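Local atomic coordinates of Afp1 (PDB entry 6RBN), a protein that probably builds the inner tube of the anti-feeding prophage, a contractile injection system, by assembling in many copies inside the helical sheath. Residues A[44-47]-A[51-54]; A[78-83]-A[90-95]; A[121-126]-A[131-136]. All blocks are in the same frame, centred on the assembly; numbering follows the deposited sequence.

The three contacts follow one another along the chain without interleaving, all within the part of Afp1 that resembles the T4 tail tube protein gp19. Interaction 1 stands alone: it joins strands 38-46 and 52-56 in a two-stranded hairpin, and its centre is 43 Å from that of interaction 2 and 49 Å from that of interaction 3. The latter two are neighbours, with centres 20 Å and nearest atoms about 5 Å apart. Both reach the main antiparallel sheet, through strands 92-99 and 134-140, and strand 109-121 pairs with each of these and so links them. Residues from all three meet other copies of Afp1, which is consistent with a tube built from repeated copies.

Interaction 1 of 3, residues A[44-47]-A[51-54]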
loop_
_atom_site.group_PDB
_atom_site.type_symbol
_atom_site.label_atom_id
_atom_site.label_comp_id
_atom_site.label_asym_id
_atom_site.label_seq_id
_atom_site.Cartn_x
_atom_site.Cartn_y
_atom_site.Cartn_z
ATOM N N GLU A 44 -22.871 -28.213 -55.057
ATOM C CA GLU A 44 -23.806 -29.129 -54.427
ATOM C C GLU A 44 -24.870 -29.565 -55.422
ATOM O O GLU A 44 -25.197 -28.839 -56.365
ATOM C CB GLU A 44 -24.471 -28.497 -53.208
ATOM C CG GLU A 44 -23.515 -28.229 -52.072
ATOM C CD GLU A 44 -24.187 -27.585 -50.883
ATOM O OE1 GLU A 44 -25.381 -27.237 -50.983
ATOM O OE2 GLU A 44 -23.518 -27.426 -49.843
ATOM N N TYR A 45 -25.409 -30.759 -55.201
ATOM C CA TYR A 45 -26.450 -31.304 -56.059
ATOM C C TYR A 45 -27.341 -32.234 -55.252
ATOM O O TYR A 45 -26.853 -33.180 -54.630
ATOM C CB TYR A 45 -25.851 -32.048 -57.257
ATOM C CG TYR A 45 -26.887 -32.669 -58.164
ATOM C CD1 TYR A 45 -27.633 -31.892 -59.038
ATOM C CD2 TYR A 45 -27.124 -34.035 -58.139
ATOM C CE1 TYR A 45 -28.581 -32.461 -59.859
ATOM C CE2 TYR A 45 -28.068 -34.608 -58.949
ATOM C CZ TYR A 45 -28.793 -33.818 -59.806
ATOM O OH TYR A 45 -29.734 -34.396 -60.619
ATOM N N ARG A 46 -28.640 -31.962 -55.268
ATOM C CA ARG A 46 -29.624 -32.791 -54.592
ATOM C C ARG A 46 -30.672 -33.257 -55.585
ATOM O O ARG A 46 -31.091 -32.498 -56.461
ATOM C CB ARG A 46 -30.298 -32.034 -53.448
ATOM C CG ARG A 46 -29.423 -31.898 -52.239
ATOM C CD ARG A 46 -30.058 -31.075 -51.150
ATOM N NE ARG A 46 -30.037 -29.654 -51.450
ATOM C CZ ARG A 46 -30.529 -28.725 -50.643
ATOM N NH1 ARG A 46 -31.056 -29.082 -49.482
ATOM N NH2 ARG A 46 -30.476 -27.447 -50.976
ATOM N N ASP A 47 -31.092 -34.502 -55.442
ATOM C CA ASP A 47 -32.216 -35.020 -56.202
ATOM C C ASP A 47 -33.363 -35.361 -55.259
ATOM O O ASP A 47 -33.316 -35.100 -54.057
ATOM C CB ASP A 47 -31.795 -36.218 -57.056
ATOM C CG ASP A 47 -31.147 -37.314 -56.256
ATOM O OD1 ASP A 47 -30.909 -37.124 -55.049
ATOM O OD2 ASP A 47 -30.865 -38.377 -56.841
ATOM N N ASN A 51 -30.268 -38.203 -52.312
ATOM C CA ASN A 51 -28.826 -38.109 -52.477
ATOM C C ASN A 51 -28.385 -36.653 -52.480
ATOM O O ASN A 51 -28.896 -35.842 -53.255
ATOM C CB ASN A 51 -28.392 -38.782 -53.774
ATOM C CG ASN A 51 -28.592 -40.272 -53.748
ATOM O OD1 ASN A 51 -28.332 -40.928 -52.743
ATOM N ND2 ASN A 51 -29.057 -40.821 -54.860
ATOM N N TRP A 52 -27.449 -36.326 -51.598
ATOM C CA TRP A 52 -26.760 -35.046 -51.622
ATOM C C TRP A 52 -25.360 -35.314 -52.150
ATOM O O TRP A 52 -24.687 -36.235 -51.678
ATOM C CB TRP A 52 -26.634 -34.438 -50.230
ATOM C CG TRP A 52 -26.497 -32.951 -50.214
ATOM C CD1 TRP A 52 -25.554 -32.218 -50.851
ATOM C CD2 TRP A 52 -27.153 -32.057 -49.314
ATOM N NE1 TRP A 52 -25.677 -30.893 -50.525
ATOM C CE2 TRP A 52 -26.643 -30.772 -49.563
ATOM C CE3 TRP A 52 -28.160 -32.210 -48.358
ATOM C CZ2 TRP A 52 -27.107 -29.647 -48.894
ATOM C CZ3 TRP A 52 -28.620 -31.090 -47.702
ATOM C CH2 TRP A 52 -28.095 -29.826 -47.972
ATOM N N PHE A 53 -24.909 -34.513 -53.107
ATOM C CA PHE A 53 -23.561 -34.640 -53.647
ATOM C C PHE A 53 -22.798 -33.360 -53.352
ATOM O O PHE A 53 -23.170 -32.293 -53.842
ATOM C CB PHE A 53 -23.588 -34.912 -55.149
ATOM C CG PHE A 53 -24.149 -36.251 -55.514
ATOM C CD1 PHE A 53 -23.375 -37.388 -55.405
ATOM C CD2 PHE A 53 -25.446 -36.370 -55.975
ATOM C CE1 PHE A 53 -23.881 -38.619 -55.744
ATOM C CE2 PHE A 53 -25.959 -37.602 -56.315
ATOM C CZ PHE A 53 -25.173 -38.726 -56.198
ATOM N N LYS A 54 -21.730 -33.468 -52.567
ATOM C CA LYS A 54 -20.925 -32.318 -52.182
ATOM C C LYS A 54 -19.539 -32.461 -52.789
ATOM O O LYS A 54 -18.906 -33.510 -52.659
ATOM C CB LYS A 54 -20.832 -32.208 -50.666
ATOM C CG LYS A 54 -22.182 -32.133 -50.025
ATOM C CD LYS A 54 -22.109 -32.000 -48.534
ATOM C CE LYS A 54 -23.495 -32.023 -47.966
ATOM N NZ LYS A 54 -24.104 -33.361 -48.150
#
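Arg46 lies along Trp52 on one face of the hairpin, the two side chains pointing the same way. At its start, Arg46 CB is 4.1 Å from the backbone O of Asn51. CG then passes over the indole, Arg46 CG being 3.7 Å from Trp52 CD2, and Arg46 CD sits over the six-membered ring of Trp52, 3.5 Å from its centroid in a CH-pi contact. A bend at chi3 (-75°) keeps the remainder over the ring: NE passes above Trp52 CZ2, and Arg46 NH1 reaches Trp52 CH2 at 3.4 Å. The guanidinium therefore stacks flat, planes at 23°, with Arg46 CZ 4.2 Å from the same Trp52 centroid, a cation-pi geometry. Lys54 NZ lies over the opposite indole face, toward the rim, so the ring is flanked by two cationic groups. Glu44 comes to the indole edge with its carboxylate turned nearly perpendicular, Glu44 OE1 standing 3.6 Å from Trp52 CZ2. On the other face of the hairpin Phe53 CD2 meets the edge of the Tyr45 ring. Their backbones pair: Phe53 N donates a hydrogen bond to Tyr45 O (2.8 Å), and Tyr45 N to Phe53 O (3.0 Å). Toward the turn only weak bonds join Asp47 and Asn51, while Asp47 OD2 bonds Thr49 OG1. Lys54 O accepts from Lys91 NZ of a neighbouring subunit. This is an antiparallel beta hairpin, extended as an arm far from the chain's centre and engaged with another copy of the protein.

Interaction 2 of 3, residues A[78-83]-A[90-95]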
loop_
_atom_site.group_PDB
_atom_site.type_symbol
_atom_site.label_atom_id
_atom_site.label_comp_id
_atom_site.label_asym_id
_atom_site.label_seq_id
_atom_site.Cartn_x
_atom_site.Cartn_y
_atom_site.Cartn_z
ATOM N N TYR A 78 6.783 1.532 -54.097
ATOM C CA TYR A 78 6.118 2.560 -54.885
ATOM C C TYR A 78 6.452 2.451 -56.364
ATOM O O TYR A 78 5.564 2.611 -57.203
ATOM C CB TYR A 78 6.479 3.945 -54.367
ATOM C CG TYR A 78 5.912 5.063 -55.202
ATOM C CD1 TYR A 78 4.558 5.340 -55.192
ATOM C CD2 TYR A 78 6.740 5.848 -55.990
ATOM C CE1 TYR A 78 4.037 6.362 -55.953
ATOM C CE2 TYR A 78 6.229 6.871 -56.752
ATOM C CZ TYR A 78 4.880 7.122 -56.728
ATOM O OH TYR A 78 4.372 8.142 -57.488
ATOM N N GLU A 79 7.712 2.175 -56.721
ATOM C CA GLU A 79 8.031 2.073 -58.142
ATOM C C GLU A 79 7.510 0.796 -58.782
ATOM O O GLU A 79 7.588 0.667 -60.006
ATOM C CB GLU A 79 9.533 2.167 -58.418
ATOM C CG GLU A 79 10.140 3.527 -58.160
ATOM C CD GLU A 79 10.928 3.578 -56.883
ATOM O OE1 GLU A 79 11.211 2.494 -56.332
ATOM O OE2 GLU A 79 11.262 4.690 -56.430
ATOM N N TRP A 80 6.989 -0.142 -57.997
ATOM C CA TRP A 80 6.370 -1.340 -58.536
ATOM C C TRP A 80 4.866 -1.187 -58.708
ATOM O O TRP A 80 4.276 -1.890 -59.534
ATOM C CB TRP A 80 6.722 -2.527 -57.635
ATOM C CG TRP A 80 6.186 -3.849 -58.050
ATOM C CD1 TRP A 80 6.180 -4.375 -59.304
ATOM C CD2 TRP A 80 5.711 -4.879 -57.184
ATOM N NE1 TRP A 80 5.655 -5.640 -59.284
ATOM C CE2 TRP A 80 5.371 -5.978 -57.988
ATOM C CE3 TRP A 80 5.517 -4.968 -55.804
ATOM C CZ2 TRP A 80 4.845 -7.150 -57.460
ATOM C CZ3 TRP A 80 4.996 -6.130 -55.285
ATOM C CH2 TRP A 80 4.664 -7.205 -56.110
ATOM N N ILE A 81 4.242 -0.259 -57.985
ATOM C CA ILE A 81 2.836 0.062 -58.199
ATOM C C ILE A 81 2.665 1.300 -59.078
ATOM O O ILE A 81 1.562 1.541 -59.591
ATOM C CB ILE A 81 2.108 0.231 -56.843
ATOM C CG1 ILE A 81 0.598 0.027 -56.984
ATOM C CG2 ILE A 81 2.400 1.587 -56.237
ATOM C CD1 ILE A 81 -0.119 -0.110 -55.692
ATOM N N ASN A 82 3.724 2.077 -59.299
ATOM C CA ASN A 82 3.617 3.218 -60.198
ATOM C C ASN A 82 3.798 2.821 -61.654
ATOM O O ASN A 82 3.376 3.568 -62.541
ATOM C CB ASN A 82 4.653 4.282 -59.839
ATOM C CG ASN A 82 4.225 5.687 -60.230
ATOM O OD1 ASN A 82 4.870 6.660 -59.850
ATOM N ND2 ASN A 82 3.118 5.806 -60.950
ATOM N N ALA A 83 4.413 1.675 -61.920
ATOM C CA ALA A 83 4.721 1.249 -63.283
ATOM C C ALA A 83 3.609 0.363 -63.842
ATOM O O ALA A 83 3.827 -0.772 -64.257
ATOM C CB ALA A 83 6.067 0.538 -63.315
ATOM N N GLU A 90 4.898 -5.797 -63.829
ATOM C CA GLU A 90 5.918 -6.807 -63.572
ATOM C C GLU A 90 5.417 -7.678 -62.434
ATOM O O GLU A 90 5.488 -7.294 -61.267
ATOM C CB GLU A 90 7.252 -6.157 -63.228
ATOM C CG GLU A 90 7.875 -5.369 -64.364
ATOM C CD GLU A 90 8.350 -6.248 -65.505
ATOM O OE1 GLU A 90 8.787 -7.387 -65.242
ATOM O OE2 GLU A 90 8.290 -5.795 -66.668
ATOM N N LYS A 91 4.885 -8.847 -62.769
ATOM C CA LYS A 91 4.416 -9.770 -61.751
ATOM C C LYS A 91 5.593 -10.503 -61.128
ATOM O O LYS A 91 6.500 -10.961 -61.825
ATOM C CB LYS A 91 3.426 -10.767 -62.344
ATOM C CG LYS A 91 2.108 -10.150 -62.747
ATOM C CD LYS A 91 1.132 -11.198 -63.222
ATOM C CE LYS A 91 -0.192 -10.575 -63.602
ATOM N NZ LYS A 91 -1.168 -11.597 -64.045
ATOM N N LYS A 92 5.572 -10.610 -59.804
ATOM C CA LYS A 92 6.664 -11.186 -59.042
ATOM C C LYS A 92 6.160 -12.376 -58.246
ATOM O O LYS A 92 4.964 -12.499 -57.971
ATOM C CB LYS A 92 7.281 -10.160 -58.091
ATOM C CG LYS A 92 8.044 -9.046 -58.770
ATOM C CD LYS A 92 8.577 -8.076 -57.747
ATOM C CE LYS A 92 9.522 -7.071 -58.367
ATOM N NZ LYS A 92 8.846 -6.163 -59.321
ATOM N N ASP A 93 7.086 -13.253 -57.877
ATOM C CA ASP A 93 6.789 -14.396 -57.026
ATOM C C ASP A 93 7.312 -14.156 -55.615
ATOM O O ASP A 93 8.475 -13.791 -55.428
ATOM C CB ASP A 93 7.370 -15.680 -57.620
ATOM C CG ASP A 93 8.797 -15.521 -58.088
ATOM O OD1 ASP A 93 9.302 -14.380 -58.092
ATOM O OD2 ASP A 93 9.415 -16.541 -58.462
ATOM N N ILE A 94 6.443 -14.356 -54.626
ATOM C CA ILE A 94 6.728 -14.023 -53.236
ATOM C C ILE A 94 7.005 -15.312 -52.477
ATOM O O ILE A 94 6.300 -16.310 -52.657
ATOM C CB ILE A 94 5.549 -13.262 -52.599
ATOM C CG1 ILE A 94 5.064 -12.138 -53.510
ATOM C CG2 ILE A 94 5.933 -12.690 -51.251
ATOM C CD1 ILE A 94 6.085 -11.099 -53.806
ATOM N N MET A 95 8.026 -15.295 -51.626
ATOM C CA MET A 95 8.291 -16.397 -50.713
ATOM C C MET A 95 8.349 -15.852 -49.297
ATOM O O MET A 95 9.141 -14.953 -49.013
ATOM C CB MET A 95 9.606 -17.095 -51.034
ATOM C CG MET A 95 9.815 -18.356 -50.232
ATOM S SD MET A 95 11.474 -18.996 -50.440
ATOM C CE MET A 95 11.425 -19.370 -52.173
#
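Trp80 donates one hydrogen bond across the contact, from the indole NE1 to the backbone O of Glu90. Trp80 NE1 is 2.6 Å from Glu90 O, with an N-H...O angle of 170°; the acceptor lies in the ring plane, and the donor lies in the carbonyl plane. The polar atom of the buried indole is thus satisfied by main chain, which also fixes the rotation of the ring. With CG anti to the backbone N (chi1 -179°), the indole reaches out from the short, weakly bonded helix 78-81 toward strand 92-99. That strand belongs to the antiparallel barrel of the tail tube fold; Lys92 pairs there with Ala115, and Pro117 of strand 109-121 also packs on Trp80. Contacts over the ring face come from Lys92, whose chain runs opposite in direction to the indole. Lys92 CD makes a CH-pi contact, 4.1 Å from the centroid of the six-membered ring of Trp80. The chain then bends at its last torsion, placing Lys92 NZ 3.4 Å from the centroid of the five-membered ring of Trp80 and 23° off the normal, a cation-pi interaction. Lys92 NZ is also 3.2 Å from Trp80 NE1, but both are donors and no bond is formed between them.

Interaction 3 of 3, residues A[121-126]-A[131-136]; sequences TSPSFD and EIAVQQ
Thr121 and Gln136 face each other side chain to side chain, both on the same face of the sheet, the two side chains crossing at a slant. Thr121 OG1 is 2.9 Å from Gln136 OE1 and 3.2 Å from Gln136 O. Gln136 gets there by leaving with CG anti to the backbone N and then bending at chi2 (-99°), which brings OE1 next to Thr121 OG1 and CG2; Gln136 OE1 is 3.4 Å from Thr121 CG2. The main chain fixes the pair: Thr121 N bonds Gln136 O at 3.1 Å, almost straight at 177° although the donor stands above the carbonyl plane, and Gln136 N returns a weak bond to Thr121 O. This antiparallel hydrogen-bonded pair lies at the end of strand 109-121, where it pairs with strand 134-140 in the barrel sheet of the tail tube fold; beyond it the regular ladder stops but the segments stay close, Pro123 facing Ala133. The proline ring turns toward that alanine, Pro123 CG resting 3.6 Å from the methyl carbon Ala133 CB, while Pro123 CB is 3.7 Å from Val134 N. Gln135 sends its amide elsewhere, with NE2 bonded to Asn75 OD1. Phe125 meets Trp110 of a neighbouring subunit edge-to-face, and together with Asp126 it pairs in an antiparallel ladder with a strand of that subunit, so the sheet continues across the interface.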
loop_
_atom_site.group_PDB
_atom_site.type_symbol
_atom_site.label_atom_id
_atom_site.label_comp_id
_atom_site.label_asym_id
_atom_site.label_seq_id
_atom_site.Cartn_x
_atom_site.Cartn_y
_atom_site.Cartn_z
ATOM N N THR A 121 -1.463 1.792 -49.330
ATOM C CA THR A 121 -2.047 2.784 -48.440
ATOM C C THR A 121 -0.943 3.512 -47.689
ATOM O O THR A 121 -0.145 2.887 -46.985
ATOM C CB THR A 121 -3.024 2.141 -47.458
ATOM O OG1 THR A 121 -2.314 1.264 -46.588
ATOM C CG2 THR A 121 -4.072 1.345 -48.204
ATOM N N SER A 122 -0.900 4.830 -47.847
ATOM C CA SER A 122 0.026 5.664 -47.107
ATOM C C SER A 122 -0.388 5.722 -45.637
ATOM O O SER A 122 -1.553 5.483 -45.312
ATOM C CB SER A 122 0.039 7.068 -47.705
ATOM O OG SER A 122 -1.205 7.705 -47.480
ATOM N N PRO A 123 0.544 6.015 -44.726
ATOM C CA PRO A 123 0.176 6.107 -43.311
ATOM C C PRO A 123 -0.692 7.318 -43.013
ATOM O O PRO A 123 -0.680 8.324 -43.724
ATOM C CB PRO A 123 1.527 6.222 -42.604
ATOM C CG PRO A 123 2.432 6.763 -43.631
ATOM C CD PRO A 123 2.003 6.137 -44.899
ATOM N N SER A 124 -1.456 7.203 -41.934
ATOM C CA SER A 124 -2.282 8.303 -41.463
ATOM C C SER A 124 -1.434 9.215 -40.586
ATOM O O SER A 124 -0.947 8.793 -39.535
ATOM C CB SER A 124 -3.487 7.773 -40.693
ATOM O OG SER A 124 -4.291 8.830 -40.201
ATOM N N PHE A 125 -1.256 10.455 -41.018
ATOM C CA PHE A 125 -0.439 11.417 -40.295
ATOM C C PHE A 125 -1.261 11.994 -39.153
ATOM O O PHE A 125 -2.402 12.416 -39.355
ATOM C CB PHE A 125 0.021 12.536 -41.218
ATOM C CG PHE A 125 0.732 12.049 -42.435
ATOM C CD1 PHE A 125 2.042 11.623 -42.379
ATOM C CD2 PHE A 125 0.077 12.022 -43.653
ATOM C CE1 PHE A 125 2.682 11.175 -43.512
ATOM C CE2 PHE A 125 0.713 11.576 -44.786
ATOM C CZ PHE A 125 2.013 11.156 -44.714
ATOM N N ASP A 126 -0.687 12.009 -37.954
ATOM C CA ASP A 126 -1.379 12.544 -36.791
ATOM C C ASP A 126 -0.348 13.159 -35.861
ATOM O O ASP A 126 0.648 12.513 -35.524
ATOM C CB ASP A 126 -2.174 11.454 -36.074
ATOM C CG ASP A 126 -3.181 12.011 -35.091
ATOM O OD1 ASP A 126 -3.293 13.248 -34.970
ATOM O OD2 ASP A 126 -3.867 11.207 -34.431
ATOM N N GLU A 131 4.065 6.791 -33.542
ATOM C CA GLU A 131 4.049 5.600 -34.380
ATOM C C GLU A 131 5.000 5.779 -35.553
ATOM O O GLU A 131 5.451 6.884 -35.848
ATOM C CB GLU A 131 2.647 5.286 -34.927
ATOM C CG GLU A 131 1.647 4.745 -33.922
ATOM C CD GLU A 131 0.290 4.473 -34.536
ATOM O OE1 GLU A 131 0.087 4.812 -35.720
ATOM O OE2 GLU A 131 -0.578 3.916 -33.834
ATOM N N ILE A 132 5.289 4.670 -36.218
ATOM C CA ILE A 132 6.071 4.654 -37.444
ATOM C C ILE A 132 5.139 4.784 -38.642
ATOM O O ILE A 132 4.036 4.233 -38.663
ATOM C CB ILE A 132 6.940 3.373 -37.504
ATOM C CG1 ILE A 132 8.098 3.499 -36.532
ATOM C CG2 ILE A 132 7.484 3.058 -38.892
ATOM C CD1 ILE A 132 8.972 4.672 -36.863
ATOM N N ALA A 133 5.565 5.570 -39.630
ATOM C CA ALA A 133 4.923 5.616 -40.936
ATOM C C ALA A 133 5.002 4.233 -41.566
ATOM O O ALA A 133 6.084 3.785 -41.954
ATOM C CB ALA A 133 5.593 6.668 -41.814
ATOM N N VAL A 134 3.862 3.558 -41.665
ATOM C CA VAL A 134 3.789 2.184 -42.146
ATOM C C VAL A 134 2.926 2.146 -43.394
ATOM O O VAL A 134 1.722 2.421 -43.333
ATOM C CB VAL A 134 3.233 1.228 -41.078
ATOM C CG1 VAL A 134 2.998 -0.145 -41.667
ATOM C CG2 VAL A 134 4.188 1.126 -39.913
ATOM N N GLN A 135 3.539 1.802 -44.520
ATOM C CA GLN A 135 2.801 1.513 -45.735
ATOM C C GLN A 135 2.252 0.096 -45.686
ATOM O O GLN A 135 2.821 -0.784 -45.042
ATOM C CB GLN A 135 3.695 1.675 -46.954
ATOM C CG GLN A 135 4.051 3.099 -47.262
ATOM C CD GLN A 135 5.049 3.200 -48.381
ATOM O OE1 GLN A 135 5.582 2.193 -48.842
ATOM N NE2 GLN A 135 5.304 4.418 -48.839
ATOM N N GLN A 136 1.145 -0.120 -46.385
ATOM C CA GLN A 136 0.442 -1.397 -46.373
ATOM C C GLN A 136 -0.008 -1.709 -47.794
ATOM O O GLN A 136 -0.925 -1.068 -48.312
ATOM C CB GLN A 136 -0.727 -1.347 -45.390
ATOM C CG GLN A 136 -1.577 -2.595 -45.267
ATOM C CD GLN A 136 -2.850 -2.502 -46.087
ATOM O OE1 GLN A 136 -3.357 -1.411 -46.336
ATOM N NE2 GLN A 136 -3.387 -3.639 -46.482
#